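Side-chain contacts in ADP-dependent (S)-NAD(P)H-hydrate dehydratase (Streptococcus mutans, PDB 3BGK), which probably dehydrates the S-form of hydrated NAD(P)H, a damaged cofactor, at the expense of ADP, which becomes AMP: residues Ala73-Ala78 / His102-Glu107; Val147-Ile152 / Gln156-Asp161; Ala262-Asp267 / Arg304-Met309. One frame throughout, in Å; residues are numbered along the deposited sequence.

Contact 1: residues Ala73-Ala78 / His102-Glu107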
loop_
_atom_site.group_PDB
_atom_site.type_symbol
_atom_site.label_atom_id
_atom_site.label_comp_id
_atom_site.label_asym_id
_atom_site.label_seq_id
_atom_site.Cartn_x
_atom_site.Cartn_y
_atom_site.Cartn_z
ATOM N N ALA A 73 1.611 -0.492 -15.442
ATOM C CA ALA A 73 0.613 -0.318 -16.500
ATOM C C ALA A 73 -0.603 -1.229 -16.331
ATOM O O ALA A 73 -1.742 -0.783 -16.486
ATOM C CB ALA A 73 1.253 -0.530 -17.871
ATOM N N ILE A 74 -0.363 -2.501 -16.014
ATOM C CA ILE A 74 -1.460 -3.449 -15.844
ATOM C C ILE A 74 -2.172 -3.220 -14.508
ATOM O O ILE A 74 -3.364 -3.495 -14.393
ATOM C CB ILE A 74 -1.015 -4.918 -16.016
ATOM C CG1 ILE A 74 -2.171 -5.786 -16.537
ATOM C CG2 ILE A 74 -0.453 -5.494 -14.708
ATOM C CD1 ILE A 74 -2.670 -5.448 -17.943
ATOM N N ILE A 75 -1.439 -2.705 -13.519
ATOM C CA ILE A 75 -2.009 -2.330 -12.231
ATOM C C ILE A 75 -2.951 -1.140 -12.399
ATOM O O ILE A 75 -3.982 -1.060 -11.726
ATOM C CB ILE A 75 -0.921 -1.984 -11.177
ATOM C CG1 ILE A 75 -0.055 -3.210 -10.866
ATOM C CG2 ILE A 75 -1.558 -1.448 -9.900
ATOM C CD1 ILE A 75 1.178 -2.918 -9.996
HETATM N N MSE A 76 -2.606 -0.225 -13.299
HETATM C CA MSE A 76 -3.415 0.978 -13.501
HETATM C C MSE A 76 -4.639 0.710 -14.356
HETATM O O MSE A 76 -5.698 1.296 -14.133
HETATM C CB MSE A 76 -2.576 2.116 -14.066
HETATM C CG MSE A 76 -1.697 2.759 -13.016
HETATM SE SE MSE A 76 -0.569 4.174 -13.710
HETATM C CE MSE A 76 0.567 3.174 -14.951
ATOM N N ALA A 77 -4.501 -0.191 -15.323
ATOM C CA ALA A 77 -5.650 -0.656 -16.088
ATOM C C ALA A 77 -6.579 -1.487 -15.194
ATOM O O ALA A 77 -7.799 -1.321 -15.237
ATOM C CB ALA A 77 -5.200 -1.447 -17.296
ATOM N N ALA A 78 -5.999 -2.358 -14.370
ATOM C CA ALA A 78 -6.779 -3.153 -13.423
ATOM C C ALA A 78 -7.584 -2.266 -12.473
ATOM O O ALA A 78 -8.794 -2.447 -12.330
ATOM C CB ALA A 78 -5.885 -4.095 -12.646
ATOM N N HIS A 102 -1.690 -6.713 -6.034
ATOM C CA HIS A 102 -2.552 -6.996 -4.887
ATOM C C HIS A 102 -2.418 -5.999 -3.755
ATOM O O HIS A 102 -3.350 -5.843 -2.962
ATOM C CB HIS A 102 -2.383 -8.424 -4.391
ATOM C CG HIS A 102 -3.141 -9.415 -5.206
ATOM N ND1 HIS A 102 -2.692 -10.696 -5.427
ATOM C CD2 HIS A 102 -4.308 -9.301 -5.881
ATOM C CE1 HIS A 102 -3.557 -11.337 -6.190
ATOM N NE2 HIS A 102 -4.552 -10.515 -6.472
ATOM N N SER A 103 -1.284 -5.305 -3.692
ATOM C CA SER A 103 -1.141 -4.208 -2.743
ATOM C C SER A 103 -2.204 -3.154 -3.033
ATOM O O SER A 103 -2.770 -2.580 -2.110
ATOM C CB SER A 103 0.265 -3.598 -2.785
ATOM O OG SER A 103 0.482 -2.856 -3.980
ATOM N N HIS A 104 -2.483 -2.928 -4.317
ATOM C CA HIS A 104 -3.466 -1.928 -4.751
ATOM C C HIS A 104 -4.876 -2.481 -4.805
ATOM O O HIS A 104 -5.842 -1.756 -4.541
ATOM C CB HIS A 104 -3.123 -1.413 -6.151
ATOM C CG HIS A 104 -1.930 -0.517 -6.191
ATOM N ND1 HIS A 104 -2.012 0.839 -5.952
ATOM C CD2 HIS A 104 -0.626 -0.779 -6.444
ATOM C CE1 HIS A 104 -0.809 1.374 -6.053
ATOM N NE2 HIS A 104 0.051 0.415 -6.347
ATOM N N LEU A 105 -4.976 -3.762 -5.159
ATOM C CA LEU A 105 -6.226 -4.351 -5.657
ATOM C C LEU A 105 -6.353 -5.859 -5.368
ATOM O O LEU A 105 -6.162 -6.687 -6.267
ATOM C CB LEU A 105 -6.332 -4.084 -7.165
ATOM C CG LEU A 105 -7.661 -4.196 -7.912
ATOM C CD1 LEU A 105 -8.602 -3.035 -7.576
ATOM C CD2 LEU A 105 -7.366 -4.232 -9.392
ATOM N N PRO A 106 -6.678 -6.221 -4.108
ATOM C CA PRO A 106 -6.942 -7.624 -3.778
ATOM C C PRO A 106 -8.211 -8.158 -4.450
ATOM O O PRO A 106 -8.398 -9.375 -4.541
ATOM C CB PRO A 106 -7.096 -7.611 -2.255
ATOM C CG PRO A 106 -7.419 -6.219 -1.906
ATOM C CD PRO A 106 -6.800 -5.341 -2.931
ATOM N N GLU A 107 -9.055 -7.247 -4.930
ATOM C CA GLU A 107 -10.278 -7.582 -5.670
ATOM C C GLU A 107 -10.045 -8.336 -6.983
ATOM O O GLU A 107 -10.976 -8.930 -7.528
ATOM C CB GLU A 107 -11.081 -6.311 -5.967
ATOM C CG GLU A 107 -11.806 -5.710 -4.774
ATOM C CD GLU A 107 -10.965 -4.715 -3.988
ATOM O OE1 GLU A 107 -9.742 -4.608 -4.229
ATOM O OE2 GLU A 107 -11.538 -4.032 -3.116
#
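With CG2 of Ile75 anti to the backbone N (chi1 -64° for CG1), the methyl branch rather than the CD1 end is turned to the imidazole of His104, whose CG lies beside its own backbone N at chi1 -72°. Ile75 CG2 comes to 3.6 Å from His104 CD2 and 3.8 Å from His104 CG; the methyl lies against the CG-CD2 bond of the imidazole, approaching obliquely, and the two side chains cross at about a right angle. About one turn further along helix 71-83, Ala78 CB meets Leu105 CD2 at 3.6 Å. Leu105, the first residue to leave helical backbone angles after helix 98-104, carries its branched end back against helix 71-83, where it also touches Leu79 and Val82. The two contacts join the C-terminal end of helix 98-104, and the turn that leaves it, to the flank of helix 71-83. Ala73, at the start of the 73-78 segment, is predicted to bind the hydrated nicotinamide substrate. His104 NE2 is hydrogen-bonded to the backbone O of His102 in a neighbouring subunit, and Pro106 of that same neighbouring subunit packs on Ile75. Across the two segments carbon meets carbon, with no hydrogen bond between them; the CG-CD2 part of the imidazole packs on Ile75 within the chain, while NE2 is taken up by the hydrogen bond to the neighbouring subunit.

Contact 2: residues Val147-Ile152 / Gln156-Asp161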
loop_
_atom_site.group_PDB
_atom_site.type_symbol
_atom_site.label_atom_id
_atom_site.label_comp_id
_atom_site.label_asym_id
_atom_site.label_seq_id
_atom_site.Cartn_x
_atom_site.Cartn_y
_atom_site.Cartn_z
ATOM N N VAL A 147 -1.289 -17.140 -28.098
ATOM C CA VAL A 147 -2.179 -17.991 -27.297
ATOM C C VAL A 147 -3.571 -17.366 -27.290
ATOM O O VAL A 147 -4.553 -18.001 -27.689
ATOM C CB VAL A 147 -1.670 -18.190 -25.838
ATOM C CG1 VAL A 147 -2.711 -18.916 -24.985
ATOM C CG2 VAL A 147 -0.365 -18.960 -25.828
ATOM N N VAL A 148 -3.624 -16.105 -26.860
ATOM C CA VAL A 148 -4.855 -15.318 -26.806
ATOM C C VAL A 148 -5.542 -15.311 -28.160
ATOM O O VAL A 148 -6.716 -15.649 -28.252
ATOM C CB VAL A 148 -4.566 -13.868 -26.344
ATOM C CG1 VAL A 148 -5.811 -12.983 -26.465
ATOM C CG2 VAL A 148 -4.031 -13.874 -24.929
ATOM N N TRP A 149 -4.799 -14.952 -29.204
ATOM C CA TRP A 149 -5.336 -14.865 -30.560
ATOM C C TRP A 149 -6.016 -16.152 -31.039
ATOM O O TRP A 149 -7.007 -16.097 -31.766
ATOM C CB TRP A 149 -4.237 -14.447 -31.542
ATOM C CG TRP A 149 -4.780 -13.862 -32.808
ATOM C CD1 TRP A 149 -4.887 -14.481 -34.026
ATOM C CD2 TRP A 149 -5.322 -12.547 -32.977
ATOM N NE1 TRP A 149 -5.456 -13.625 -34.941
ATOM C CE2 TRP A 149 -5.732 -12.433 -34.325
ATOM C CE3 TRP A 149 -5.498 -11.452 -32.119
ATOM C CZ2 TRP A 149 -6.304 -11.267 -34.838
ATOM C CZ3 TRP A 149 -6.067 -10.289 -32.631
ATOM C CH2 TRP A 149 -6.466 -10.211 -33.977
ATOM N N GLN A 150 -5.492 -17.307 -30.631
ATOM C CA GLN A 150 -6.085 -18.601 -31.009
ATOM C C GLN A 150 -7.212 -19.058 -30.069
ATOM O O GLN A 150 -8.019 -19.921 -30.427
ATOM C CB GLN A 150 -5.010 -19.690 -31.116
ATOM C CG GLN A 150 -4.059 -19.515 -32.306
ATOM N N ALA A 151 -7.263 -18.468 -28.876
ATOM C CA ALA A 151 -8.251 -18.844 -27.867
ATOM C C ALA A 151 -9.488 -17.932 -27.821
ATOM O O ALA A 151 -10.490 -18.268 -27.178
ATOM C CB ALA A 151 -7.588 -18.934 -26.489
ATOM N N ILE A 152 -9.420 -16.787 -28.499
ATOM C CA ILE A 152 -10.549 -15.851 -28.540
ATOM C C ILE A 152 -11.741 -16.470 -29.263
ATOM O O ILE A 152 -11.586 -17.193 -30.248
ATOM C CB ILE A 152 -10.165 -14.460 -29.154
ATOM C CG1 ILE A 152 -9.177 -13.700 -28.251
ATOM C CG2 ILE A 152 -11.404 -13.602 -29.432
ATOM C CD1 ILE A 152 -9.692 -13.366 -26.842
ATOM N N GLN A 156 -16.824 -12.856 -27.620
ATOM C CA GLN A 156 -15.948 -12.073 -26.755
ATOM C C GLN A 156 -15.558 -10.729 -27.365
ATOM O O GLN A 156 -15.392 -10.618 -28.578
ATOM C CB GLN A 156 -14.673 -12.854 -26.463
ATOM C CG GLN A 156 -14.837 -14.052 -25.561
ATOM C CD GLN A 156 -13.508 -14.707 -25.265
ATOM O OE1 GLN A 156 -12.657 -14.830 -26.147
ATOM N NE2 GLN A 156 -13.314 -15.123 -24.022
ATOM N N THR A 157 -15.402 -9.720 -26.510
ATOM C CA THR A 157 -14.859 -8.424 -26.917
ATOM C C THR A 157 -13.350 -8.393 -26.669
ATOM O O THR A 157 -12.875 -8.736 -25.581
ATOM C CB THR A 157 -15.550 -7.263 -26.172
ATOM O OG1 THR A 157 -16.970 -7.401 -26.300
ATOM C CG2 THR A 157 -15.128 -5.912 -26.743
ATOM N N LEU A 158 -12.602 -7.994 -27.688
ATOM C CA LEU A 158 -11.149 -7.972 -27.603
ATOM C C LEU A 158 -10.629 -6.552 -27.756
ATOM O O LEU A 158 -10.864 -5.899 -28.783
ATOM C CB LEU A 158 -10.524 -8.897 -28.656
ATOM C CG LEU A 158 -8.994 -8.947 -28.765
ATOM C CD1 LEU A 158 -8.352 -9.589 -27.531
ATOM C CD2 LEU A 158 -8.571 -9.678 -30.041
ATOM N N ILE A 159 -9.936 -6.084 -26.721
ATOM C CA ILE A 159 -9.296 -4.778 -26.738
ATOM C C ILE A 159 -7.793 -4.970 -26.883
ATOM O O ILE A 159 -7.153 -5.667 -26.086
ATOM C CB ILE A 159 -9.622 -3.931 -25.482
ATOM C CG1 ILE A 159 -11.126 -3.964 -25.187
ATOM C CG2 ILE A 159 -9.155 -2.494 -25.674
ATOM C CD1 ILE A 159 -11.477 -3.616 -23.758
ATOM N N ILE A 160 -7.246 -4.351 -27.923
ATOM C CA ILE A 160 -5.832 -4.444 -28.231
ATOM C C ILE A 160 -5.208 -3.079 -27.963
ATOM O O ILE A 160 -5.548 -2.086 -28.610
ATOM C CB ILE A 160 -5.608 -4.895 -29.694
ATOM C CG1 ILE A 160 -6.318 -6.235 -29.952
ATOM C CG2 ILE A 160 -4.116 -4.998 -30.003
ATOM C CD1 ILE A 160 -6.519 -6.567 -31.421
ATOM N N ASP A 161 -4.307 -3.043 -26.990
ATOM C CA ASP A 161 -3.800 -1.786 -26.460
ATOM C C ASP A 161 -2.293 -1.718 -26.579
ATOM O O ASP A 161 -1.629 -2.747 -26.664
ATOM C CB ASP A 161 -4.213 -1.639 -24.995
ATOM C CG ASP A 161 -3.825 -0.301 -24.408
ATOM O OD1 ASP A 161 -4.506 0.700 -24.700
ATOM O OD2 ASP A 161 -2.835 -0.248 -23.647
#
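Gln156 OE1 accepts a hydrogen bond from the backbone N of Glu153, just beyond Ile152, while Gln156 NE2 donates to the backbone O of Ala126 and more weakly to that of Ile123. Both ends of the amide are therefore held by main chain, which should fix its rotation. Held in this way, the carbonyl oxygen sits against Ile152, 3.3 Å from Ile152 CA and 3.4 Å from Ile152 CD1, a van der Waals approach by carbon atoms on a buried polar atom. The glutamine reaches there with an extended chain beyond CG (chi2 -177°). Helix 139-151 and strand 157-161 are the last two elements of a beta-alpha-beta unit that starts with strand 128-131; the axes of residues 147-151 and 157-161 run nearly antiparallel, at 155°, and approach to 11.3 Å. Leu158 and Ile160, two residues apart on the strand, both direct their side chains to the helix. Ile152 CD1 lies 4.1 Å from Leu158 CD1, whereas the other methyl, Leu158 CD2, turns to the indole and approaches Trp149 CZ3 obliquely at 3.7 Å. Ile160 CD1 meets the same ring carbon, Trp149 CZ3, at 3.9 Å, but from the edge and in the plane of the indole. Trp149 leaves the helix with CG anti to the backbone N (chi1 -159°), which carries the ring over to Leu158 and Ile160. The indole also meets the rings of Phe145 and Trp176 and makes a cation-pi interaction with Arg171.

Contact 3: residues Ala262-Asp267 / Arg304-Met309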
loop_
_atom_site.group_PDB
_atom_site.type_symbol
_atom_site.label_atom_id
_atom_site.label_comp_id
_atom_site.label_asym_id
_atom_site.label_seq_id
_atom_site.Cartn_x
_atom_site.Cartn_y
_atom_site.Cartn_z
ATOM N N ALA A 262 -17.825 -4.403 -20.450
ATOM C CA ALA A 262 -18.159 -5.579 -19.646
ATOM C C ALA A 262 -19.595 -5.562 -19.110
ATOM O O ALA A 262 -20.225 -6.606 -19.003
ATOM C CB ALA A 262 -17.167 -5.726 -18.498
ATOM N N GLN A 263 -20.107 -4.376 -18.792
ATOM C CA GLN A 263 -21.399 -4.237 -18.113
ATOM C C GLN A 263 -22.505 -3.589 -18.951
ATOM O O GLN A 263 -23.685 -3.831 -18.691
ATOM C CB GLN A 263 -21.230 -3.473 -16.785
ATOM C CG GLN A 263 -20.701 -2.044 -16.947
ATOM C CD GLN A 263 -20.044 -1.495 -15.695
ATOM O OE1 GLN A 263 -20.705 -1.176 -14.710
ATOM N NE2 GLN A 263 -18.730 -1.352 -15.743
ATOM N N PHE A 264 -22.138 -2.756 -19.928
ATOM C CA PHE A 264 -23.138 -2.080 -20.775
ATOM C C PHE A 264 -23.157 -2.683 -22.185
ATOM O O PHE A 264 -22.225 -2.472 -22.967
ATOM C CB PHE A 264 -22.893 -0.566 -20.846
ATOM C CG PHE A 264 -22.756 0.101 -19.506
ATOM C CD1 PHE A 264 -23.831 0.168 -18.627
ATOM C CD2 PHE A 264 -21.547 0.687 -19.129
ATOM C CE1 PHE A 264 -23.703 0.797 -17.382
ATOM C CE2 PHE A 264 -21.406 1.325 -17.883
ATOM C CZ PHE A 264 -22.486 1.377 -17.013
ATOM N N HIS A 265 -24.226 -3.422 -22.501
ATOM C CA HIS A 265 -24.279 -4.256 -23.712
ATOM C C HIS A 265 -25.035 -3.630 -24.878
ATOM O O HIS A 265 -25.265 -4.290 -25.894
ATOM C CB HIS A 265 -24.864 -5.636 -23.393
ATOM C CG HIS A 265 -24.219 -6.301 -22.221
ATOM N ND1 HIS A 265 -24.762 -6.263 -20.954
ATOM C CD2 HIS A 265 -23.056 -6.987 -22.114
ATOM C CE1 HIS A 265 -23.969 -6.912 -20.121
ATOM N NE2 HIS A 265 -22.926 -7.359 -20.798
ATOM N N THR A 266 -25.422 -2.366 -24.735
ATOM C CA THR A 266 -26.033 -1.627 -25.833
ATOM C C THR A 266 -24.954 -1.258 -26.868
ATOM O O THR A 266 -23.869 -1.857 -26.861
ATOM C CB THR A 266 -26.830 -0.401 -25.321
ATOM O OG1 THR A 266 -27.566 0.177 -26.407
ATOM C CG2 THR A 266 -25.899 0.649 -24.688
ATOM N N ASP A 267 -25.239 -0.304 -27.757
ATOM C CA ASP A 267 -24.304 0.054 -28.834
ATOM C C ASP A 267 -22.859 0.184 -28.342
ATOM O O ASP A 267 -22.551 1.030 -27.494
ATOM C CB ASP A 267 -24.744 1.338 -29.542
ATOM C CG ASP A 267 -23.964 1.595 -30.823
ATOM O OD1 ASP A 267 -23.549 0.615 -31.486
ATOM O OD2 ASP A 267 -23.770 2.784 -31.170
ATOM N N ARG A 304 -17.927 7.176 -7.733
ATOM C CA ARG A 304 -18.659 8.340 -7.234
ATOM C C ARG A 304 -19.266 9.119 -8.402
ATOM O O ARG A 304 -20.404 9.583 -8.321
ATOM C CB ARG A 304 -17.767 9.245 -6.378
ATOM C CG ARG A 304 -18.503 10.442 -5.795
ATOM C CD ARG A 304 -17.575 11.402 -5.047
ATOM N NE ARG A 304 -16.434 11.857 -5.849
ATOM C CZ ARG A 304 -16.504 12.757 -6.830
ATOM N NH1 ARG A 304 -17.670 13.306 -7.170
ATOM N NH2 ARG A 304 -15.402 13.103 -7.487
ATOM N N VAL A 305 -18.513 9.229 -9.492
ATOM C CA VAL A 305 -18.949 9.995 -10.658
ATOM C C VAL A 305 -19.916 9.190 -11.529
ATOM O O VAL A 305 -20.892 9.741 -12.034
ATOM C CB VAL A 305 -17.753 10.521 -11.482
ATOM C CG1 VAL A 305 -18.234 11.306 -12.692
ATOM C CG2 VAL A 305 -16.847 11.395 -10.612
HETATM N N MSE A 306 -19.654 7.896 -11.696
HETATM C CA MSE A 306 -20.592 7.016 -12.389
HETATM C C MSE A 306 -21.940 7.015 -11.674
HETATM O O MSE A 306 -22.984 7.057 -12.326
HETATM C CB MSE A 306 -20.049 5.591 -12.511
HETATM C CG MSE A 306 -18.916 5.443 -13.500
HETATM SE SE MSE A 306 -18.354 3.602 -13.798
HETATM C CE MSE A 306 -19.883 2.979 -14.835
ATOM N N LYS A 307 -21.901 6.982 -10.341
ATOM C CA LYS A 307 -23.099 7.109 -9.509
ATOM C C LYS A 307 -23.885 8.383 -9.825
ATOM O O LYS A 307 -25.105 8.326 -9.979
ATOM C CB LYS A 307 -22.738 7.073 -8.024
ATOM C CG LYS A 307 -23.922 7.215 -7.084
ATOM C CD LYS A 307 -24.879 6.043 -7.209
ATOM C CE LYS A 307 -26.184 6.310 -6.480
ATOM N NZ LYS A 307 -27.086 5.128 -6.558
ATOM N N GLU A 308 -23.180 9.515 -9.911
ATOM C CA GLU A 308 -23.753 10.799 -10.338
ATOM C C GLU A 308 -24.314 10.727 -11.761
ATOM O O GLU A 308 -25.362 11.306 -12.049
ATOM C CB GLU A 308 -22.704 11.914 -10.291
ATOM C CG GLU A 308 -22.257 12.371 -8.910
ATOM C CD GLU A 308 -21.290 13.559 -8.975
ATOM O OE1 GLU A 308 -20.429 13.588 -9.884
ATOM O OE2 GLU A 308 -21.387 14.467 -8.116
HETATM N N MSE A 309 -23.604 10.030 -12.646
HETATM C CA MSE A 309 -24.011 9.909 -14.044
HETATM C C MSE A 309 -25.275 9.074 -14.169
HETATM O O MSE A 309 -26.084 9.303 -15.066
HETATM C CB MSE A 309 -22.890 9.308 -14.900
HETATM C CG MSE A 309 -21.706 10.239 -15.111
HETATM SE SE MSE A 309 -22.068 11.707 -16.349
HETATM C CE MSE A 309 -21.121 13.130 -15.436
#
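This is a small, buried methyl-to-ring-edge contact between the loop that follows helix 249-263 and the C-terminal helix 295-310, with only 84 Å² buried between the two segments. The backbones stay well apart, the nearest CA atoms, those of Phe264 and Met306, being 12.6 Å from each other, and long side chains from opposite directions bridge the interval. Met306, a selenomethionine, sets out with CG beside its backbone N and bends at its last torsion (chi3 72°) to present the terminal methyl to Phe264. Met306 CE lies 3.8 Å from both Phe264 CZ and Phe264 CE2, in the plane of the ring, and thus meets the phenyl at its edge. One face of that phenyl is covered by Gln263 CG, 3.5 Å above the plane and offset toward the rim, and the ring also meets Phe260 edge-to-face. Gln263 OE1 approaches Met306 CE at a looser 4.2 Å. Gln263 OE1 is hydrogen-bonded to NH2 of Arg49, while Gln263 NE2 is bonded to the backbone O atoms of Gly259 and Ser84. Tyr291 of a neighbouring subunit packs on Gln263, Phe264 and Met306 alike, which places the contact at a subunit interface. Between the two segments the join rests mainly on van der Waals contact, methyl against ring edge, with no hydrogen bond, while the amide beside it has its polar atoms engaged by other parts of the chain.

The three contacts follow one another along the chain and do not touch: their centres are 20 to 23 Å apart, and contact 2 comes within about 7 Å, nearest atoms, of each of the others. Contact 1 lies closest to the predicted substrate site, holding Ala73 itself, with the side chain of Ile75 about 8 Å from that of Asp251. Contact 2 approaches the predicted AMP site at the C-terminal end of strand 157-161, where the side chain of Ile160 is about 10 Å from that of Lys222 and Asp161 forms a salt bridge with Lys222. Contact 3 is away from these sites, the side chain of Phe264 being about 8 Å from the bound potassium ion. Contacts 1 and 3 both meet neighbouring subunits, whereas contact 2 remains within one chain.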